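Local atomic coordinates of amine Dehydrogenase (Pseudomonas putida, PDB entry 1JMX), a protein that forms the beta-propeller chain of a three-chain, heme-containing amine dehydrogenase, which probably oxidises amines to aldehydes. Residues A6-H11 with T32-C37; L152-D157 with V238-G243; Q204-E209 with R262-P267. One frame throughout, in Å; residues are numbered along the deposited sequence.

The N-terminal tail comes first: interaction 1 lays 6-11, just before strand 12-18, against 32-37 on the edge strand of the same sheet, closing a short loop that spans two hairpin strands. That loop is complete before the other two open. Interactions 2 and 3 cross, because the chain passes through 152-157, 204-209, 238-243 and 262-267 in that order. Interaction 2 joins the sheet of 153-155 to that of 209-250, and interaction 3 joins the latter to the sheet beginning at 257-262, so three successive propeller blades are linked. The two meet where H208 bonds to L240 through the backbone, whereas interaction 1 stays about 12 Å or more from both, between nearest atoms.

Interaction 1: residues A6-H11 with T32-C37; sequences ALKAGH and TVYKSC
A6 and L7 pass K35 and Y34 in opposite chain senses, but their CA atoms come no nearer than the 8.4 Å between L7 CA and Y34 CA, so contact is made by side chains reaching from the strand, in part to the tail's backbone. The partner strand is irregular here: Y34 and K35 both face V25 of the adjacent strand in a classic beta bulge, and both head toward the tail. Y34 sends its ring across with CG anti to the backbone N (chi1 -171°), and its hydroxyl donates to A6 O at 2.9 Å. The oxygen sits at the ring's edge, near its plane, while the donor is tilted 33° from the carbonyl plane. This strand is one edge of the propeller blade whose opposite edge is the C-terminal strand 345-348; C37 is tied by a disulfide to C75. Next to this bond, L7 CD1 approaches Y34 CE2 obliquely at 4.0 Å and meets K35 CD at 3.7 Å, the lysine chain crossing it at about a right angle. K35 NZ then donates to P5 O and L72 O. A phenylalanine in place of Y34 would probably leave A6 O without this donor and the tail less firmly fixed. K8 CG lies 3.9 Å from the Y34 hydroxyl oxygen, and the ring packs edge-to-face with Y13.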
ATOM      1  N   ALA B   6     -42.230 -17.590  -1.590  1.00 22.35           N
ATOM      2  CA  ALA B   6     -41.974 -17.565  -3.023  1.00 21.56           C
ATOM      3  C   ALA B   6     -42.280 -16.168  -3.517  1.00 20.88           C
ATOM      4  O   ALA B   6     -43.141 -15.491  -2.958  1.00 21.36           O
ATOM      5  CB  ALA B   6     -42.854 -18.577  -3.741  1.00 21.21           C
ATOM      6  N   LEU B   7     -41.565 -15.732  -4.545  1.00 19.54           N
ATOM      7  CA  LEU B   7     -41.777 -14.406  -5.112  1.00 19.90           C
ATOM      8  C   LEU B   7     -43.076 -14.318  -5.911  1.00 21.10           C
ATOM      9  O   LEU B   7     -43.461 -15.263  -6.605  1.00 21.70           O
ATOM     10  CB  LEU B   7     -40.589 -13.997  -5.984  1.00 18.73           C
ATOM     11  CG  LEU B   7     -39.339 -13.455  -5.280  1.00 17.12           C
ATOM     12  CD1 LEU B   7     -38.876 -14.392  -4.174  1.00 17.07           C
ATOM     13  CD2 LEU B   7     -38.245 -13.227  -6.301  1.00 15.97           C
ATOM     14  N   LYS B   8     -43.750 -13.179  -5.804  1.00 20.78           N
ATOM     15  CA  LYS B   8     -45.006 -12.962  -6.506  1.00 20.26           C
ATOM     16  C   LYS B   8     -44.813 -12.492  -7.939  1.00 19.36           C
ATOM     17  O   LYS B   8     -43.961 -11.651  -8.216  1.00 20.20           O
ATOM     18  CB  LYS B   8     -45.867 -11.964  -5.738  1.00 21.30           C
ATOM     19  CG  LYS B   8     -46.113 -12.365  -4.304  1.00 24.62           C
ATOM     20  CD  LYS B   8     -47.323 -11.661  -3.734  1.00 29.49           C
ATOM     21  CE  LYS B   8     -47.528 -12.013  -2.258  1.00 32.44           C
ATOM     22  NZ  LYS B   8     -47.632 -13.491  -2.023  1.00 34.84           N
ATOM     23  N   ALA B   9     -45.623 -13.036  -8.841  1.00 19.46           N
ATOM     24  CA  ALA B   9     -45.571 -12.686 -10.258  1.00 18.49           C
ATOM     25  C   ALA B   9     -45.993 -11.239 -10.493  1.00 17.95           C
ATOM     26  O   ALA B   9     -46.872 -10.727  -9.805  1.00 18.49           O
ATOM     27  CB  ALA B   9     -46.456 -13.625 -11.055  1.00 19.18           C
ATOM     28  N   GLY B  10     -45.359 -10.587 -11.463  1.00 16.87           N
ATOM     29  CA  GLY B  10     -45.682  -9.205 -11.762  1.00 17.33           C
ATOM     30  C   GLY B  10     -45.019  -8.212 -10.815  1.00 17.21           C
ATOM     31  O   GLY B  10     -44.928  -7.025 -11.123  1.00 18.32           O
ATOM     32  N   HIS B  11     -44.583  -8.690  -9.651  1.00 17.07           N
ATOM     33  CA  HIS B  11     -43.919  -7.842  -8.666  1.00 15.84           C
ATOM     34  C   HIS B  11     -42.466  -7.609  -8.998  1.00 16.07           C
ATOM     35  O   HIS B  11     -41.765  -8.519  -9.427  1.00 14.58           O
ATOM     36  CB  HIS B  11     -43.981  -8.465  -7.279  1.00 13.42           C
ATOM     37  CG  HIS B  11     -45.303  -8.308  -6.608  1.00 11.75           C
ATOM     38  ND1 HIS B  11     -45.433  -8.217  -5.242  1.00 12.98           N
ATOM     39  CD2 HIS B  11     -46.554  -8.254  -7.114  1.00 12.90           C
ATOM     40  CE1 HIS B  11     -46.710  -8.121  -4.930  1.00 12.62           C
ATOM     41  NE2 HIS B  11     -47.412  -8.143  -6.049  1.00 14.53           N
ATOM     42  N   THR B  32     -38.627  -2.854   1.312  1.00 20.40           N
ATOM     43  CA  THR B  32     -38.336  -3.666   2.483  1.00 20.69           C
ATOM     44  C   THR B  32     -37.774  -5.015   2.034  1.00 19.92           C
ATOM     45  O   THR B  32     -37.974  -5.424   0.891  1.00 20.10           O
ATOM     46  CB  THR B  32     -39.606  -3.887   3.366  1.00 21.84           C
ATOM     47  OG1 THR B  32     -40.510  -4.795   2.719  1.00 24.56           O
ATOM     48  CG2 THR B  32     -40.329  -2.563   3.629  1.00 21.32           C
ATOM     49  N   VAL B  33     -37.039  -5.677   2.923  1.00 19.06           N
ATOM     50  CA  VAL B  33     -36.464  -6.980   2.624  1.00 19.77           C
ATOM     51  C   VAL B  33     -37.577  -8.030   2.566  1.00 20.59           C
ATOM     52  O   VAL B  33     -38.291  -8.261   3.546  1.00 21.11           O
ATOM     53  CB  VAL B  33     -35.407  -7.387   3.679  1.00 19.16           C
ATOM     54  CG1 VAL B  33     -34.838  -8.769   3.359  1.00 17.41           C
ATOM     55  CG2 VAL B  33     -34.296  -6.348   3.717  1.00 18.11           C
ATOM     56  N   TYR B  34     -37.768  -8.606   1.384  1.00 21.17           N
ATOM     57  CA  TYR B  34     -38.789  -9.625   1.178  1.00 20.52           C
ATOM     58  C   TYR B  34     -38.377 -10.953   1.811  1.00 20.10           C
ATOM     59  O   TYR B  34     -39.152 -11.570   2.550  1.00 19.21           O
ATOM     60  CB  TYR B  34     -39.047  -9.794  -0.316  1.00 21.13           C
ATOM     61  CG  TYR B  34     -40.232 -10.666  -0.620  1.00 23.08           C
ATOM     62  CD1 TYR B  34     -41.531 -10.164  -0.527  1.00 23.70           C
ATOM     63  CD2 TYR B  34     -40.061 -12.000  -0.995  1.00 24.93           C
ATOM     64  CE1 TYR B  34     -42.636 -10.975  -0.801  1.00 25.40           C
ATOM     65  CE2 TYR B  34     -41.158 -12.818  -1.272  1.00 26.04           C
ATOM     66  CZ  TYR B  34     -42.439 -12.297  -1.172  1.00 24.43           C
ATOM     67  OH  TYR B  34     -43.517 -13.097  -1.441  1.00 25.23           O
ATOM     68  N   LYS B  35     -37.144 -11.371   1.533  1.00 20.22           N
ATOM     69  CA  LYS B  35     -36.592 -12.611   2.074  1.00 19.52           C
ATOM     70  C   LYS B  35     -35.067 -12.622   1.964  1.00 18.94           C
ATOM     71  O   LYS B  35     -34.473 -11.821   1.245  1.00 18.40           O
ATOM     72  CB  LYS B  35     -37.192 -13.843   1.366  1.00 19.88           C
ATOM     73  CG  LYS B  35     -36.779 -14.001  -0.095  1.00 20.34           C
ATOM     74  CD  LYS B  35     -37.522 -15.130  -0.792  1.00 20.48           C
ATOM     75  CE  LYS B  35     -37.200 -16.473  -0.173  1.00 21.16           C
ATOM     76  NZ  LYS B  35     -38.011 -17.543  -0.795  1.00 21.00           N
ATOM     77  N   SER B  36     -34.444 -13.539   2.694  1.00 19.52           N
ATOM     78  CA  SER B  36     -32.997 -13.676   2.695  1.00 19.51           C
ATOM     79  C   SER B  36     -32.635 -15.136   2.507  1.00 19.55           C
ATOM     80  O   SER B  36     -33.301 -16.021   3.033  1.00 19.49           O
ATOM     81  CB  SER B  36     -32.415 -13.178   4.025  1.00 18.70           C
ATOM     82  OG  SER B  36     -32.801 -11.837   4.281  1.00 19.99           O
ATOM     83  N   CYS B  37     -31.580 -15.380   1.742  1.00 19.72           N
ATOM     84  CA  CYS B  37     -31.113 -16.732   1.483  1.00 19.04           C
ATOM     85  C   CYS B  37     -29.663 -16.807   1.918  1.00 19.44           C
ATOM     86  O   CYS B  37     -28.877 -15.914   1.617  1.00 20.12           O
ATOM     87  CB  CYS B  37     -31.166 -17.068  -0.018  1.00 18.86           C
ATOM     88  SG  CYS B  37     -32.786 -17.167  -0.857  1.00 18.80           S
TER

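Interaction 2: residues L152-D157 with V238-G243; sequences LMRAAD and VDLKTG
R154 is the first residue of 152-157 to meet 238-243, where L240 reaches across from the neighbouring blade of a seven-bladed beta-propeller. R154 belongs to strand 153-155, which begins its own four-stranded blade; L240 opens the turn that follows strand 230-239 of the next. The arginine chain is bent at chi2 (-67°) and again at chi3 (-52°), which folds the guanidinium back so that one face receives L240 CD1. The methyl is off-centre, nearest the rim at NH2, with R154 NH2 to L240 CD1 at 3.5 Å. F210 also packs against this arginine. A155 adds little beyond its carbonyl oxygen beside the same methyl. A156 follows, its CB 3.6 Å from L240 O and 4.3 Å from L240 CD2, so the one methyl touches both the leucine's carbonyl oxygen and its second branch. At D157 the backbone itself takes over: D157 N donates to L240 O at 2.9 Å, an almost straight bond (N-H...O 177°) arriving nearly along the C=O axis. L240 N in turn pairs with H208, so both backbone polar groups of the leucine are used. The D157 side chain then runs alongside K241, pointing the same way, but meets its CA and the first carbons of its chain, not its amine. The lysine's charge is turned elsewhere, to R207 O and to D239 OD1, in a salt bridge whose hydrogen bond is weak; D239 OD1 also closes an Asx turn by accepting from K241 N. D157 OD2 instead rests 3.4 Å from K241 CG.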
ATOM      1  N   LEU B 152     -15.668  -8.332 -17.249  1.00 10.94           N
ATOM      2  CA  LEU B 152     -17.097  -8.428 -17.568  1.00 11.39           C
ATOM      3  C   LEU B 152     -17.491  -9.005 -18.938  1.00 12.23           C
ATOM      4  O   LEU B 152     -16.868  -8.720 -19.958  1.00 10.58           O
ATOM      5  CB  LEU B 152     -17.775  -7.071 -17.394  1.00 11.11           C
ATOM      6  CG  LEU B 152     -17.720  -6.468 -15.997  1.00 12.22           C
ATOM      7  CD1 LEU B 152     -18.520  -5.186 -15.985  1.00 12.68           C
ATOM      8  CD2 LEU B 152     -18.266  -7.445 -14.991  1.00 10.23           C
ATOM      9  N   MET B 153     -18.564  -9.798 -18.933  1.00 12.77           N
ATOM     10  CA  MET B 153     -19.103 -10.440 -20.126  1.00 12.59           C
ATOM     11  C   MET B 153     -20.626 -10.436 -20.051  1.00 13.25           C
ATOM     12  O   MET B 153     -21.194 -10.575 -18.972  1.00 13.37           O
ATOM     13  CB  MET B 153     -18.643 -11.902 -20.214  1.00 13.54           C
ATOM     14  CG  MET B 153     -17.139 -12.119 -20.293  1.00 14.43           C
ATOM     15  SD  MET B 153     -16.712 -13.842 -20.627  1.00 16.09           S
ATOM     16  CE  MET B 153     -17.699 -14.682 -19.425  1.00 10.81           C
ATOM     17  N   ARG B 154     -21.283 -10.268 -21.195  1.00 13.91           N
ATOM     18  CA  ARG B 154     -22.744 -10.286 -21.258  1.00 14.96           C
ATOM     19  C   ARG B 154     -23.161 -10.984 -22.546  1.00 15.03           C
ATOM     20  O   ARG B 154     -22.616 -10.712 -23.607  1.00 14.15           O
ATOM     21  CB  ARG B 154     -23.335  -8.869 -21.239  1.00 15.68           C
ATOM     22  CG  ARG B 154     -23.090  -8.044 -19.967  1.00 18.34           C
ATOM     23  CD  ARG B 154     -23.794  -8.590 -18.748  1.00 18.49           C
ATOM     24  NE  ARG B 154     -25.213  -8.821 -18.983  1.00 21.82           N
ATOM     25  CZ  ARG B 154     -26.159  -7.886 -18.934  1.00 23.15           C
ATOM     26  NH1 ARG B 154     -25.848  -6.622 -18.663  1.00 21.78           N
ATOM     27  NH2 ARG B 154     -27.432  -8.229 -19.127  1.00 22.30           N
ATOM     28  N   ALA B 155     -24.107 -11.907 -22.445  1.00 16.23           N
ATOM     29  CA  ALA B 155     -24.585 -12.628 -23.613  1.00 16.37           C
ATOM     30  C   ALA B 155     -25.712 -11.845 -24.272  1.00 17.61           C
ATOM     31  O   ALA B 155     -26.708 -11.508 -23.631  1.00 19.03           O
ATOM     32  CB  ALA B 155     -25.071 -14.018 -23.218  1.00 16.51           C
ATOM     33  N   ALA B 156     -25.514 -11.499 -25.537  1.00 17.08           N
ATOM     34  CA  ALA B 156     -26.518 -10.781 -26.298  1.00 18.62           C
ATOM     35  C   ALA B 156     -27.664 -11.743 -26.630  1.00 19.62           C
ATOM     36  O   ALA B 156     -27.534 -12.955 -26.463  1.00 19.87           O
ATOM     37  CB  ALA B 156     -25.903 -10.217 -27.565  1.00 16.96           C
ATOM     38  N   ASP B 157     -28.783 -11.182 -27.079  1.00 20.60           N
ATOM     39  CA  ASP B 157     -29.985 -11.928 -27.452  1.00 22.01           C
ATOM     40  C   ASP B 157     -29.774 -13.008 -28.509  1.00 21.98           C
ATOM     41  O   ASP B 157     -30.442 -14.047 -28.489  1.00 23.38           O
ATOM     42  CB  ASP B 157     -31.059 -10.968 -27.974  1.00 22.00           C
ATOM     43  CG  ASP B 157     -31.788 -10.239 -26.874  1.00 23.54           C
ATOM     44  OD1 ASP B 157     -31.623 -10.592 -25.685  1.00 24.37           O
ATOM     45  OD2 ASP B 157     -32.549  -9.305 -27.216  1.00 26.19           O
ATOM     46  N   VAL B 238     -23.267  -1.441 -25.236  1.00 19.53           N
ATOM     47  CA  VAL B 238     -23.501  -2.461 -26.242  1.00 18.11           C
ATOM     48  C   VAL B 238     -24.960  -2.851 -26.094  1.00 17.27           C
ATOM     49  O   VAL B 238     -25.372  -3.335 -25.045  1.00 17.51           O
ATOM     50  CB  VAL B 238     -22.620  -3.715 -26.026  1.00 19.18           C
ATOM     51  CG1 VAL B 238     -22.830  -4.701 -27.173  1.00 18.30           C
ATOM     52  CG2 VAL B 238     -21.148  -3.330 -25.918  1.00 19.52           C
ATOM     53  N   ASP B 239     -25.752  -2.570 -27.122  1.00 18.52           N
ATOM     54  CA  ASP B 239     -27.173  -2.903 -27.118  1.00 19.53           C
ATOM     55  C   ASP B 239     -27.255  -4.423 -27.241  1.00 19.64           C
ATOM     56  O   ASP B 239     -26.820  -4.997 -28.243  1.00 19.99           O
ATOM     57  CB  ASP B 239     -27.870  -2.230 -28.306  1.00 20.99           C
ATOM     58  CG  ASP B 239     -29.377  -2.178 -28.150  1.00 21.96           C
ATOM     59  OD1 ASP B 239     -30.004  -3.242 -27.982  1.00 22.56           O
ATOM     60  OD2 ASP B 239     -29.934  -1.060 -28.188  1.00 26.02           O
ATOM     61  N   LEU B 240     -27.786  -5.078 -26.214  1.00 20.47           N
ATOM     62  CA  LEU B 240     -27.866  -6.532 -26.226  1.00 21.91           C
ATOM     63  C   LEU B 240     -28.914  -7.131 -27.159  1.00 23.12           C
ATOM     64  O   LEU B 240     -28.953  -8.342 -27.350  1.00 23.56           O
ATOM     65  CB  LEU B 240     -28.023  -7.068 -24.805  1.00 19.63           C
ATOM     66  CG  LEU B 240     -26.856  -6.757 -23.864  1.00 18.87           C
ATOM     67  CD1 LEU B 240     -27.105  -7.426 -22.532  1.00 17.88           C
ATOM     68  CD2 LEU B 240     -25.537  -7.233 -24.453  1.00 16.69           C
ATOM     69  N   LYS B 241     -29.750  -6.283 -27.748  1.00 25.46           N
ATOM     70  CA  LYS B 241     -30.778  -6.737 -28.681  1.00 27.12           C
ATOM     71  C   LYS B 241     -30.243  -6.727 -30.114  1.00 27.16           C
ATOM     72  O   LYS B 241     -30.282  -7.738 -30.822  1.00 28.84           O
ATOM     73  CB  LYS B 241     -32.020  -5.834 -28.595  1.00 29.15           C
ATOM     74  CG  LYS B 241     -32.764  -5.932 -27.268  1.00 33.08           C
ATOM     75  CD  LYS B 241     -33.806  -4.822 -27.069  1.00 36.70           C
ATOM     76  CE  LYS B 241     -33.153  -3.456 -26.755  1.00 39.96           C
ATOM     77  NZ  LYS B 241     -32.241  -3.460 -25.549  1.00 39.80           N
ATOM     78  N   THR B 242     -29.661  -5.600 -30.497  1.00 26.86           N
ATOM     79  CA  THR B 242     -29.155  -5.395 -31.848  1.00 26.59           C
ATOM     80  C   THR B 242     -27.644  -5.465 -32.036  1.00 26.64           C
ATOM     81  O   THR B 242     -27.159  -5.436 -33.173  1.00 26.34           O
ATOM     82  CB  THR B 242     -29.623  -4.019 -32.361  1.00 27.19           C
ATOM     83  OG1 THR B 242     -29.228  -3.012 -31.420  1.00 27.37           O
ATOM     84  CG2 THR B 242     -31.138  -3.986 -32.508  1.00 26.16           C
ATOM     85  N   GLY B 243     -26.897  -5.510 -30.935  1.00 25.84           N
ATOM     86  CA  GLY B 243     -25.447  -5.552 -31.037  1.00 26.21           C
ATOM     87  C   GLY B 243     -24.831  -4.198 -31.356  1.00 26.64           C
ATOM     88  O   GLY B 243     -23.619  -4.095 -31.551  1.00 27.05           O
TER

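Interaction 3: residues Q204-E209 with R262-P267; sequences QSPRHE and RSPKDP
R207 and R262 bring two guanidinium groups together, an approach of like charges. R207 NH1 lies over one face of the R262 group, 2.9 Å from R262 NH2; both atoms are donors, so no hydrogen bond links them. The two planes are 60° apart, which excludes a parallel stack. What makes the approach tolerable is probably E209. Its CG sits between the backbone N and the carbonyl carbon (chi1 62°), and the chain beyond is extended, placing the carboxylate beside both arginines. E209 OE1 forms a salt bridge with R207 NH1 at 2.7 Å, though its hydrogen-bond geometry is weak, and it also bonds to Y235. E209 OE2 is 4.0 Å from R262 NH2, beyond salt-bridge range, with the carboxylate and guanidinium planes only 26° apart. The negative charge is thus likely to serve both arginines, unequally.

Apolar contacts flank this cluster. P206 CB meets P264 CB at 3.8 Å, one corner of each ring touching, and F302 lies against P264 and S263. R207 CD approaches R262 CB at 4.0 Å, while P267 CB comes over a face of the R207 guanidinium, 4.2 Å from R207 NH2.

Hydrogen bonds shape each segment internally instead of joining the two. Between S205 and H208 the chain makes a type I turn, closed by H208 N to S205 O at 2.9 Å. In the partner, S263 OG accepts from K265 N at 3.2 Å, an ST turn. The arrangement is an interblade contact of a beta-propeller: the loop leading into strand 209-218 meets the hairpin turn between strands 257-262 and 269-274 of the next blade.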
ATOM      1  N   GLN B 204     -27.850  -5.211 -14.945  1.00 14.50           N
ATOM      2  CA  GLN B 204     -28.910  -5.794 -15.749  1.00 17.51           C
ATOM      3  C   GLN B 204     -29.982  -4.699 -15.686  1.00 18.94           C
ATOM      4  O   GLN B 204     -30.971  -4.809 -14.965  1.00 19.91           O
ATOM      5  CB  GLN B 204     -29.402  -7.113 -15.143  1.00 17.53           C
ATOM      6  CG  GLN B 204     -28.383  -8.241 -15.260  1.00 17.55           C
ATOM      7  CD  GLN B 204     -28.940  -9.592 -14.851  1.00 17.80           C
ATOM      8  OE1 GLN B 204     -29.546  -9.735 -13.791  1.00 17.76           O
ATOM      9  NE2 GLN B 204     -28.728 -10.597 -15.693  1.00 17.79           N
ATOM     10  N   SER B 205     -29.720  -3.610 -16.405  1.00 21.25           N
ATOM     11  CA  SER B 205     -30.607  -2.447 -16.419  1.00 25.01           C
ATOM     12  C   SER B 205     -31.803  -2.557 -17.356  1.00 26.25           C
ATOM     13  O   SER B 205     -31.782  -3.337 -18.315  1.00 26.61           O
ATOM     14  CB  SER B 205     -29.808  -1.183 -16.758  1.00 25.63           C
ATOM     15  OG  SER B 205     -29.328  -1.229 -18.086  1.00 27.30           O
ATOM     16  N   PRO B 206     -32.865  -1.762 -17.094  1.00 28.49           N
ATOM     17  CA  PRO B 206     -34.081  -1.765 -17.919  1.00 28.80           C
ATOM     18  C   PRO B 206     -33.832  -1.538 -19.421  1.00 29.14           C
ATOM     19  O   PRO B 206     -34.630  -1.977 -20.256  1.00 30.33           O
ATOM     20  CB  PRO B 206     -34.909  -0.631 -17.302  1.00 28.69           C
ATOM     21  CG  PRO B 206     -34.552  -0.725 -15.848  1.00 27.75           C
ATOM     22  CD  PRO B 206     -33.045  -0.897 -15.908  1.00 28.38           C
ATOM     23  N   ARG B 207     -32.720  -0.883 -19.760  1.00 28.77           N
ATOM     24  CA  ARG B 207     -32.376  -0.606 -21.161  1.00 28.27           C
ATOM     25  C   ARG B 207     -31.791  -1.812 -21.915  1.00 27.52           C
ATOM     26  O   ARG B 207     -31.562  -1.733 -23.121  1.00 28.24           O
ATOM     27  CB  ARG B 207     -31.416   0.590 -21.263  1.00 28.37           C
ATOM     28  CG  ARG B 207     -31.867   1.840 -20.494  1.00 31.25           C
ATOM     29  CD  ARG B 207     -31.118   3.101 -20.946  1.00 33.15           C
ATOM     30  NE  ARG B 207     -31.539   3.524 -22.284  1.00 37.13           N
ATOM     31  CZ  ARG B 207     -30.723   3.661 -23.331  1.00 38.56           C
ATOM     32  NH1 ARG B 207     -29.427   3.416 -23.205  1.00 39.35           N
ATOM     33  NH2 ARG B 207     -31.205   4.035 -24.513  1.00 40.08           N
ATOM     34  N   HIS B 208     -31.523  -2.910 -21.207  1.00 27.34           N
ATOM     35  CA  HIS B 208     -30.986  -4.130 -21.823  1.00 25.45           C
ATOM     36  C   HIS B 208     -29.713  -3.865 -22.622  1.00 23.05           C
ATOM     37  O   HIS B 208     -29.620  -4.181 -23.806  1.00 22.48           O
ATOM     38  CB  HIS B 208     -32.049  -4.756 -22.730  1.00 27.34           C
ATOM     39  CG  HIS B 208     -31.883  -6.228 -22.944  1.00 29.67           C
ATOM     40  ND1 HIS B 208     -32.070  -6.823 -24.174  1.00 29.81           N
ATOM     41  CD2 HIS B 208     -31.605  -7.232 -22.079  1.00 31.26           C
ATOM     42  CE1 HIS B 208     -31.922  -8.130 -24.057  1.00 31.00           C
ATOM     43  NE2 HIS B 208     -31.639  -8.406 -22.795  1.00 31.86           N
ATOM     44  N   GLU B 209     -28.743  -3.244 -21.969  1.00 21.97           N
ATOM     45  CA  GLU B 209     -27.475  -2.950 -22.604  1.00 20.42           C
ATOM     46  C   GLU B 209     -26.331  -3.201 -21.627  1.00 18.28           C
ATOM     47  O   GLU B 209     -26.539  -3.267 -20.412  1.00 16.18           O
ATOM     48  CB  GLU B 209     -27.443  -1.511 -23.147  1.00 22.35           C
ATOM     49  CG  GLU B 209     -27.594  -0.417 -22.105  1.00 26.32           C
ATOM     50  CD  GLU B 209     -27.649   1.002 -22.696  1.00 29.64           C
ATOM     51  OE1 GLU B 209     -27.497   1.965 -21.910  1.00 31.42           O
ATOM     52  OE2 GLU B 209     -27.849   1.170 -23.923  1.00 29.36           O
ATOM     53  N   ARG B 262     -27.861   5.165 -17.253  1.00 17.62           N
ATOM     54  CA  ARG B 262     -28.770   6.076 -17.903  1.00 20.24           C
ATOM     55  C   ARG B 262     -30.154   5.741 -17.401  1.00 20.35           C
ATOM     56  O   ARG B 262     -30.492   4.569 -17.191  1.00 21.13           O
ATOM     57  CB  ARG B 262     -28.706   5.941 -19.410  1.00 22.40           C
ATOM     58  CG  ARG B 262     -27.536   6.658 -19.976  1.00 26.80           C
ATOM     59  CD  ARG B 262     -27.843   7.077 -21.357  1.00 31.66           C
ATOM     60  NE  ARG B 262     -27.619   6.008 -22.308  1.00 36.35           N
ATOM     61  CZ  ARG B 262     -27.888   6.115 -23.606  1.00 39.61           C
ATOM     62  NH1 ARG B 262     -28.415   7.239 -24.091  1.00 39.45           N
ATOM     63  NH2 ARG B 262     -27.520   5.141 -24.437  1.00 43.04           N
ATOM     64  N   SER B 263     -30.925   6.791 -17.144  1.00 21.09           N
ATOM     65  CA  SER B 263     -32.278   6.650 -16.649  1.00 20.44           C
ATOM     66  C   SER B 263     -33.142   6.059 -17.737  1.00 20.82           C
ATOM     67  O   SER B 263     -33.035   6.456 -18.901  1.00 20.85           O
ATOM     68  CB  SER B 263     -32.830   8.017 -16.250  1.00 20.64           C
ATOM     69  OG  SER B 263     -34.174   7.921 -15.826  1.00 22.23           O
ATOM     70  N   PRO B 264     -33.922   5.021 -17.400  1.00 21.06           N
ATOM     71  CA  PRO B 264     -34.811   4.384 -18.378  1.00 22.11           C
ATOM     72  C   PRO B 264     -36.003   5.326 -18.682  1.00 24.57           C
ATOM     73  O   PRO B 264     -36.698   5.184 -19.696  1.00 24.38           O
ATOM     74  CB  PRO B 264     -35.248   3.109 -17.652  1.00 20.74           C
ATOM     75  CG  PRO B 264     -35.180   3.486 -16.210  1.00 19.77           C
ATOM     76  CD  PRO B 264     -33.897   4.262 -16.136  1.00 19.06           C
ATOM     77  N   LYS B 265     -36.182   6.305 -17.790  1.00 26.23           N
ATOM     78  CA  LYS B 265     -37.226   7.330 -17.842  1.00 27.00           C
ATOM     79  C   LYS B 265     -36.785   8.418 -18.833  1.00 27.86           C
ATOM     80  O   LYS B 265     -37.551   8.834 -19.705  1.00 28.73           O
ATOM     81  CB  LYS B 265     -37.377   7.897 -16.428  1.00 27.33           C
ATOM     82  CG  LYS B 265     -38.515   8.864 -16.178  1.00 30.02           C
ATOM     83  CD  LYS B 265     -38.609   9.095 -14.681  1.00 31.87           C
ATOM     84  CE  LYS B 265     -39.766   9.986 -14.282  1.00 34.56           C
ATOM     85  NZ  LYS B 265     -39.837  10.059 -12.776  1.00 37.11           N
ATOM     86  N   ASP B 266     -35.554   8.896 -18.670  1.00 27.96           N
ATOM     87  CA  ASP B 266     -34.979   9.888 -19.571  1.00 27.95           C
ATOM     88  C   ASP B 266     -33.541   9.443 -19.810  1.00 28.60           C
ATOM     89  O   ASP B 266     -32.675   9.568 -18.932  1.00 29.09           O
ATOM     90  CB  ASP B 266     -35.029  11.305 -18.990  1.00 28.43           C
ATOM     91  CG  ASP B 266     -34.474  12.364 -19.952  1.00 28.21           C
ATOM     92  OD1 ASP B 266     -34.340  13.527 -19.536  1.00 30.43           O
ATOM     93  OD2 ASP B 266     -34.158  12.057 -21.118  1.00 30.66           O
ATOM     94  N   PRO B 267     -33.284   8.872 -20.998  1.00 28.02           N
ATOM     95  CA  PRO B 267     -31.980   8.368 -21.434  1.00 27.79           C
ATOM     96  C   PRO B 267     -30.932   9.450 -21.636  1.00 27.31           C
ATOM     97  O   PRO B 267     -29.748   9.153 -21.762  1.00 27.87           O
ATOM     98  CB  PRO B 267     -32.316   7.671 -22.748  1.00 28.48           C
ATOM     99  CG  PRO B 267     -33.424   8.510 -23.285  1.00 29.09           C
ATOM    100  CD  PRO B 267     -34.290   8.679 -22.056  1.00 27.87           C
TER